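Side-chain contacts in DNA polymerase III subunit beta (Deinococcus radiodurans, PDB 4TRT), which probably tethers DNA polymerases and other proteins to DNA, as a ring-shaped head-to-tail homodimer that makes synthesis processive: residues V6-K9 with T10-G14; L252-T255 with A256-A260; A317-V320 with L321-L324. All coordinates share one frame; numbering follows the deposited sequence.

Each of the three contacts lies within one helix or where a strand runs into one. Interaction 1 comes first along the chain, where strand 2-7 enters helix 8-21 in the N-terminal domain. Interaction 2 repeats that strand-to-helix passage in the C-terminal domain, from strand 248-253 into helix 254-265. Interaction 3 follows on helix 317-324 of the same domain. Interactions 1 and 2 are about 41 Å apart between centres, interactions 2 and 3 only about 12 Å. The latter two touch: Leu257 CD2 lies 3.6 Å from Leu324 CD1. As in related beta subunits, such helix pairs probably line the central hole around DNA, backed by beta sheets.

Interaction 1. Residues V6-K9 with T10-G14; sequences VTKK and TLNEG
Lys9 and Glu13 form a salt bridge one helical turn apart, with Lys9 NZ 2.8 Å from Glu13 OE2. The ammonium meets that oxygen nearly along its C-O axis. The two side chains run side by side and point the same way. Lys9 leaves the backbone with CG opposite N (chi1 177°), and its chain bends only at the last torsion (chi4 43°), which turns NZ in to the carboxylate. Both residues are exposed, so solvent probably screens the pair.

Three backbone bonds form the first turn of the helix. Leu11 N donates to Thr7 O at 3.1 Å, Asn12 N to Lys8 O at 2.7 Å and Glu13 N to Lys9 O at 3.1 Å. Thr7 is the N-cap residue, but its hydroxyl makes no capping bond. Thr7 CB and CG2 pack against Thr10 OG1, each at 3.6 Å.

This is where strand 2-7 of the N-terminal domain runs straight into helix 8-21, a strand-to-helix passage repeated in the other domains of this family.

Lys8 and Asn12 lie alongside each other, with Lys8 CG 3.8 Å from Asn12 ND2. The end of Lys8 goes another way: its NZ donates to the carbonyls of Leu82 and Gly84, just past helix 72-81. On the buried side Val6 and Leu11 cross at about a right angle, and Val6 CG1 meets Leu11 CD2 at 3.8 Å. Val6 also packs on Val58 and Val87, and Leu11 on Val79 of helix 72-81.

Interaction 2. Residues L252-T255 with A256-A260; sequences LPAT and ALKEA
Ala256 sets its methyl beside the ring of Pro253, CB to CB at 4.2 Å. Pro253 holds the N-cap position, where strand 248-253 gives way to helix 254-265. A proline has no backbone N-H to offer, but its carbonyl is used: Leu257 N donates to Pro253 O at 3.2 Å, closing the first turn.

The side chain of Leu257 turns to the buried side and crosses that of Leu252 at about a right angle. Leu252 CD1 reaches Leu257 CB at 4.1 Å, and the CD2 methyls of the two leucines come equally near. Leu252 holds CG between its backbone N and carbonyl carbon (chi1 72°), a less common choice that brings both methyls against Leu257.

Lys258 N bonds to Ala254 O at 2.9 Å. Its aliphatic chain passes close over the same carbonyl, with Lys258 CG 3.2 Å from Ala254 O. Beyond CG the chain is extended, and NZ donates to the carbonyls of Gly325 and Ile327.

Glu259 N takes the next bond, to Thr255 O at 2.9 Å. The two side chains lie side by side on the exposed face, where Thr255 CG2 packs against the carboxylate, 3.5 Å from Glu259 OE2. Ala260 continues the helix by donating its N-H to Ala256 O.

The buried face of this turn rests on two strands of the C-terminal domain. Leu252, Ala256 and Ala260 lie on Leu300 of strand 294-301, while Leu252 and Leu257 reach Leu285 of strand 284-290. Helix 317-324 packs alongside.

Interaction 3. Residues A317-V320 with L321-L324; sequences ARHV and LDAL
Val320 with Leu324, and His319 with Asp322, are contacts along a single short helix, 317-324, in the C-terminal domain. Four backbone bonds join its two halves. Leu321 N donates to Ala317 O at 3.0 Å, and Asp322, Ala323 and Leu324 bond in the same way to Arg318, His319 and Val320.

Val320 and Leu324 lie alongside each other on the buried side. Val320 CG1, set opposite its backbone N (chi1 166°), meets Leu324 CD1 at 3.8 Å. Leu324 CG lies beside its own backbone N (chi1 -66°), which leans the side chain back toward the preceding turn, 3.3 Å from Val320 O.

On the more open side, His319 and Asp322 point the same way, with ring and carboxylate planes 20° apart. His319 CD2 is 4.0 Å from Asp322 OD2, which lies obliquely to the ring. The charge partner of that oxygen is Arg174, which forms a salt bridge with it and also touches His319. With an alanine at Asp322, the Arg174 guanidinium would probably lose this carboxylate mate, and a gap would open beside the His319 ring.

Around the helix, Val320 and Leu321 pack on Val261 of helix 254-265. Val320 also meets Phe278 of strand 275-281. Ala323 lies on Ala355 and Met357 of strand 353-357, and its carbonyl is hydrogen-bonded to the Tyr353 hydroxyl.

Interaction 1. Residues V6-K9 with T10-G14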
loop_
_atom_site.group_PDB
_atom_site.type_symbol
_atom_site.label_atom_id
_atom_site.label_comp_id
_atom_site.label_asym_id
_atom_site.label_seq_id
_atom_site.Cartn_x
_atom_site.Cartn_y
_atom_site.Cartn_z
ATOM N N VAL A 6 12.308 -4.720 -29.310
ATOM C CA VAL A 6 11.845 -5.603 -28.262
ATOM C C VAL A 6 10.402 -5.223 -27.876
ATOM O O VAL A 6 9.978 -4.075 -28.041
ATOM C CB VAL A 6 12.819 -5.543 -27.037
ATOM C CG1 VAL A 6 12.858 -4.154 -26.424
ATOM C CG2 VAL A 6 12.460 -6.565 -25.977
ATOM N N THR A 7 9.638 -6.215 -27.426
ATOM C CA THR A 7 8.287 -6.003 -26.912
ATOM C C THR A 7 8.384 -5.377 -25.529
ATOM O O THR A 7 9.180 -5.832 -24.704
ATOM C CB THR A 7 7.537 -7.345 -26.857
ATOM O OG1 THR A 7 7.228 -7.752 -28.197
ATOM C CG2 THR A 7 6.271 -7.235 -26.073
ATOM N N LYS A 8 7.598 -4.336 -25.272
ATOM C CA LYS A 8 7.609 -3.678 -23.971
ATOM C C LYS A 8 7.231 -4.652 -22.847
ATOM O O LYS A 8 7.862 -4.640 -21.785
ATOM C CB LYS A 8 6.681 -2.465 -23.933
ATOM C CG LYS A 8 6.764 -1.671 -22.633
ATOM C CD LYS A 8 5.814 -0.482 -22.597
ATOM C CE LYS A 8 4.362 -0.909 -22.401
ATOM N NZ LYS A 8 3.437 0.221 -22.628
ATOM N N LYS A 9 6.207 -5.471 -23.090
ATOM C CA LYS A 9 5.700 -6.420 -22.099
ATOM C C LYS A 9 6.804 -7.344 -21.602
ATOM O O LYS A 9 6.965 -7.547 -20.396
ATOM C CB LYS A 9 4.559 -7.256 -22.685
ATOM C CG LYS A 9 4.022 -8.329 -21.734
ATOM C CD LYS A 9 2.806 -9.037 -22.309
ATOM C CE LYS A 9 2.658 -10.444 -21.740
ATOM N NZ LYS A 9 2.910 -10.477 -20.267
ATOM N N THR A 10 7.605 -7.848 -22.526
ATOM C CA THR A 10 8.640 -8.803 -22.182
ATOM C C THR A 10 9.803 -8.094 -21.498
ATOM O O THR A 10 10.355 -8.601 -20.520
ATOM C CB THR A 10 9.133 -9.573 -23.426
ATOM O OG1 THR A 10 8.038 -9.829 -24.319
ATOM C CG2 THR A 10 9.681 -10.912 -23.015
ATOM N N LEU A 11 10.178 -6.929 -22.003
ATOM C CA LEU A 11 11.254 -6.162 -21.384
ATOM C C LEU A 11 10.869 -5.735 -19.966
ATOM O O LEU A 11 11.697 -5.775 -19.064
ATOM C CB LEU A 11 11.636 -4.962 -22.242
ATOM C CG LEU A 11 12.831 -4.092 -21.808
ATOM C CD1 LEU A 11 14.171 -4.841 -21.729
ATOM C CD2 LEU A 11 12.904 -2.959 -22.805
ATOM N N ASN A 12 9.615 -5.316 -19.778
ATOM C CA ASN A 12 9.083 -5.011 -18.440
ATOM C C ASN A 12 9.210 -6.164 -17.477
ATOM O O ASN A 12 9.561 -5.962 -16.305
ATOM C CB ASN A 12 7.596 -4.638 -18.487
ATOM C CG ASN A 12 7.357 -3.187 -18.746
ATOM O OD1 ASN A 12 8.254 -2.345 -18.597
ATOM N ND2 ASN A 12 6.115 -2.865 -19.119
ATOM N N GLU A 13 8.887 -7.365 -17.934
ATOM C CA GLU A 13 8.964 -8.537 -17.060
ATOM C C GLU A 13 10.378 -8.767 -16.583
ATOM O O GLU A 13 10.600 -8.963 -15.396
ATOM C CB GLU A 13 8.456 -9.794 -17.752
ATOM C CG GLU A 13 6.949 -9.873 -17.811
ATOM C CD GLU A 13 6.463 -11.144 -18.473
ATOM O OE1 GLU A 13 7.076 -12.216 -18.231
ATOM O OE2 GLU A 13 5.476 -11.063 -19.232
ATOM N N GLY A 14 11.334 -8.708 -17.498
ATOM C CA GLY A 14 12.720 -8.927 -17.143
ATOM C C GLY A 14 13.253 -7.852 -16.211
ATOM O O GLY A 14 13.917 -8.154 -15.215
#

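Interaction 2. Residues L252-T255 with A256-A260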
loop_
_atom_site.group_PDB
_atom_site.type_symbol
_atom_site.label_atom_id
_atom_site.label_comp_id
_atom_site.label_asym_id
_atom_site.label_seq_id
_atom_site.Cartn_x
_atom_site.Cartn_y
_atom_site.Cartn_z
ATOM N N LEU A 252 -11.297 -28.863 12.113
ATOM C CA LEU A 252 -12.204 -27.735 11.965
ATOM C C LEU A 252 -11.853 -26.929 10.721
ATOM O O LEU A 252 -10.767 -27.093 10.171
ATOM C CB LEU A 252 -12.158 -26.846 13.222
ATOM C CG LEU A 252 -10.907 -26.002 13.438
ATOM C CD1 LEU A 252 -11.104 -25.165 14.689
ATOM C CD2 LEU A 252 -9.613 -26.807 13.552
ATOM N N PRO A 253 -12.759 -26.043 10.291
ATOM C CA PRO A 253 -12.498 -25.222 9.112
ATOM C C PRO A 253 -11.309 -24.296 9.316
ATOM O O PRO A 253 -11.234 -23.606 10.335
ATOM C CB PRO A 253 -13.783 -24.413 8.960
ATOM C CG PRO A 253 -14.829 -25.192 9.686
ATOM C CD PRO A 253 -14.107 -25.790 10.840
ATOM N N ALA A 254 -10.381 -24.309 8.366
ATOM C CA ALA A 254 -9.153 -23.544 8.476
ATOM C C ALA A 254 -9.429 -22.052 8.563
ATOM O O ALA A 254 -8.793 -21.344 9.348
ATOM C CB ALA A 254 -8.257 -23.827 7.287
ATOM N N THR A 255 -10.365 -21.572 7.756
ATOM C CA THR A 255 -10.588 -20.128 7.672
ATOM C C THR A 255 -11.192 -19.614 8.964
ATOM O O THR A 255 -10.776 -18.549 9.464
ATOM C CB THR A 255 -11.490 -19.758 6.489
ATOM O OG1 THR A 255 -10.801 -20.053 5.272
ATOM C CG2 THR A 255 -11.892 -18.279 6.527
ATOM N N ALA A 256 -12.141 -20.368 9.523
ATOM C CA ALA A 256 -12.729 -19.975 10.811
ATOM C C ALA A 256 -11.655 -19.906 11.896
ATOM O O ALA A 256 -11.615 -18.946 12.685
ATOM C CB ALA A 256 -13.881 -20.891 11.206
ATOM N N LEU A 257 -10.747 -20.886 11.922
ATOM C CA LEU A 257 -9.685 -20.896 12.932
ATOM C C LEU A 257 -8.727 -19.723 12.760
ATOM O O LEU A 257 -8.344 -19.080 13.749
ATOM C CB LEU A 257 -8.920 -22.229 12.928
ATOM C CG LEU A 257 -7.730 -22.335 13.871
ATOM C CD1 LEU A 257 -8.153 -22.227 15.346
ATOM C CD2 LEU A 257 -6.979 -23.638 13.586
ATOM N N LYS A 258 -8.340 -19.433 11.522
ATOM C CA LYS A 258 -7.426 -18.316 11.255
ATOM C C LYS A 258 -8.042 -17.001 11.673
ATOM O O LYS A 258 -7.388 -16.194 12.310
ATOM C CB LYS A 258 -7.069 -18.225 9.782
ATOM C CG LYS A 258 -6.217 -19.387 9.292
ATOM C CD LYS A 258 -5.985 -19.261 7.788
ATOM C CE LYS A 258 -5.419 -20.541 7.244
ATOM N NZ LYS A 258 -5.030 -20.401 5.808
ATOM N N GLU A 259 -9.310 -16.805 11.323
ATOM C CA GLU A 259 -9.996 -15.576 11.635
ATOM C C GLU A 259 -10.211 -15.431 13.157
ATOM O O GLU A 259 -10.140 -14.323 13.685
ATOM C CB GLU A 259 -11.304 -15.479 10.836
ATOM C CG GLU A 259 -11.035 -15.293 9.338
ATOM C CD GLU A 259 -12.278 -15.217 8.461
ATOM O OE1 GLU A 259 -13.386 -15.498 8.937
ATOM O OE2 GLU A 259 -12.132 -14.876 7.269
ATOM N N ALA A 260 -10.434 -16.541 13.852
ATOM C CA ALA A 260 -10.608 -16.522 15.289
ATOM C C ALA A 260 -9.302 -16.206 16.018
ATOM O O ALA A 260 -9.310 -15.424 16.962
ATOM C CB ALA A 260 -11.203 -17.835 15.779
#

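Interaction 3. Residues A317-V320 with L321-L324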
loop_
_atom_site.group_PDB
_atom_site.type_symbol
_atom_site.label_atom_id
_atom_site.label_comp_id
_atom_site.label_asym_id
_atom_site.label_seq_id
_atom_site.Cartn_x
_atom_site.Cartn_y
_atom_site.Cartn_z
ATOM N N ALA A 317 0.423 -16.553 19.316
ATOM C CA ALA A 317 -0.580 -16.375 18.243
ATOM C C ALA A 317 0.028 -16.066 16.864
ATOM O O ALA A 317 -0.499 -16.506 15.836
ATOM C CB ALA A 317 -1.596 -15.290 18.611
ATOM N N ARG A 318 1.108 -15.309 16.828
ATOM C CA ARG A 318 1.759 -14.999 15.558
ATOM C C ARG A 318 2.323 -16.271 14.919
ATOM O O ARG A 318 2.201 -16.477 13.709
ATOM C CB ARG A 318 2.886 -13.957 15.723
ATOM C CG ARG A 318 3.627 -13.697 14.402
ATOM C CD ARG A 318 4.600 -12.530 14.483
ATOM N NE ARG A 318 3.963 -11.260 14.856
ATOM C CZ ARG A 318 3.265 -10.470 14.036
ATOM N NH1 ARG A 318 3.068 -10.803 12.761
ATOM N NH2 ARG A 318 2.742 -9.334 14.500
ATOM N N HIS A 319 2.943 -17.118 15.737
ATOM C CA HIS A 319 3.458 -18.409 15.249
ATOM C C HIS A 319 2.337 -19.324 14.835
ATOM O O HIS A 319 2.483 -20.097 13.897
ATOM C CB HIS A 319 4.393 -19.047 16.272
ATOM C CG HIS A 319 5.657 -18.229 16.501
ATOM N ND1 HIS A 319 6.686 -18.663 17.251
ATOM C CD2 HIS A 319 6.025 -16.959 16.029
ATOM C CE1 HIS A 319 7.655 -17.724 17.271
ATOM N NE2 HIS A 319 7.250 -16.683 16.518
ATOM N N VAL A 320 1.194 -19.217 15.500
ATOM C CA VAL A 320 0.012 -20.004 15.132
ATOM C C VAL A 320 -0.435 -19.616 13.722
ATOM O O VAL A 320 -0.671 -20.484 12.874
ATOM C CB VAL A 320 -1.154 -19.832 16.139
ATOM C CG1 VAL A 320 -2.446 -20.369 15.544
ATOM C CG2 VAL A 320 -0.849 -20.542 17.456
ATOM N N LEU A 321 -0.538 -18.319 13.474
ATOM C CA LEU A 321 -0.963 -17.821 12.172
ATOM C C LEU A 321 0.053 -18.169 11.093
ATOM O O LEU A 321 -0.341 -18.550 9.981
ATOM C CB LEU A 321 -1.228 -16.318 12.211
ATOM C CG LEU A 321 -2.445 -15.914 13.060
ATOM C CD1 LEU A 321 -2.625 -14.406 13.046
ATOM C CD2 LEU A 321 -3.710 -16.618 12.581
ATOM N N ASP A 322 1.345 -18.065 11.414
ATOM C CA ASP A 322 2.409 -18.512 10.493
ATOM C C ASP A 322 2.168 -19.970 10.105
ATOM O O ASP A 322 2.204 -20.320 8.927
ATOM C CB ASP A 322 3.799 -18.464 11.145
ATOM C CG ASP A 322 4.355 -17.065 11.318
ATOM O OD1 ASP A 322 3.901 -16.112 10.670
ATOM O OD2 ASP A 322 5.316 -16.938 12.112
ATOM N N ALA A 323 1.952 -20.820 11.110
ATOM C CA ALA A 323 1.828 -22.260 10.904
ATOM C C ALA A 323 0.566 -22.621 10.108
ATOM O O ALA A 323 0.597 -23.532 9.283
ATOM C CB ALA A 323 1.851 -22.997 12.241
ATOM N N LEU A 324 -0.534 -21.916 10.365
ATOM C CA LEU A 324 -1.795 -22.162 9.667
ATOM C C LEU A 324 -1.852 -21.638 8.244
ATOM O O LEU A 324 -2.703 -22.081 7.449
ATOM C CB LEU A 324 -2.970 -21.566 10.443
ATOM C CG LEU A 324 -3.249 -22.223 11.783
ATOM C CD1 LEU A 324 -4.350 -21.442 12.480
ATOM C CD2 LEU A 324 -3.640 -23.689 11.586
#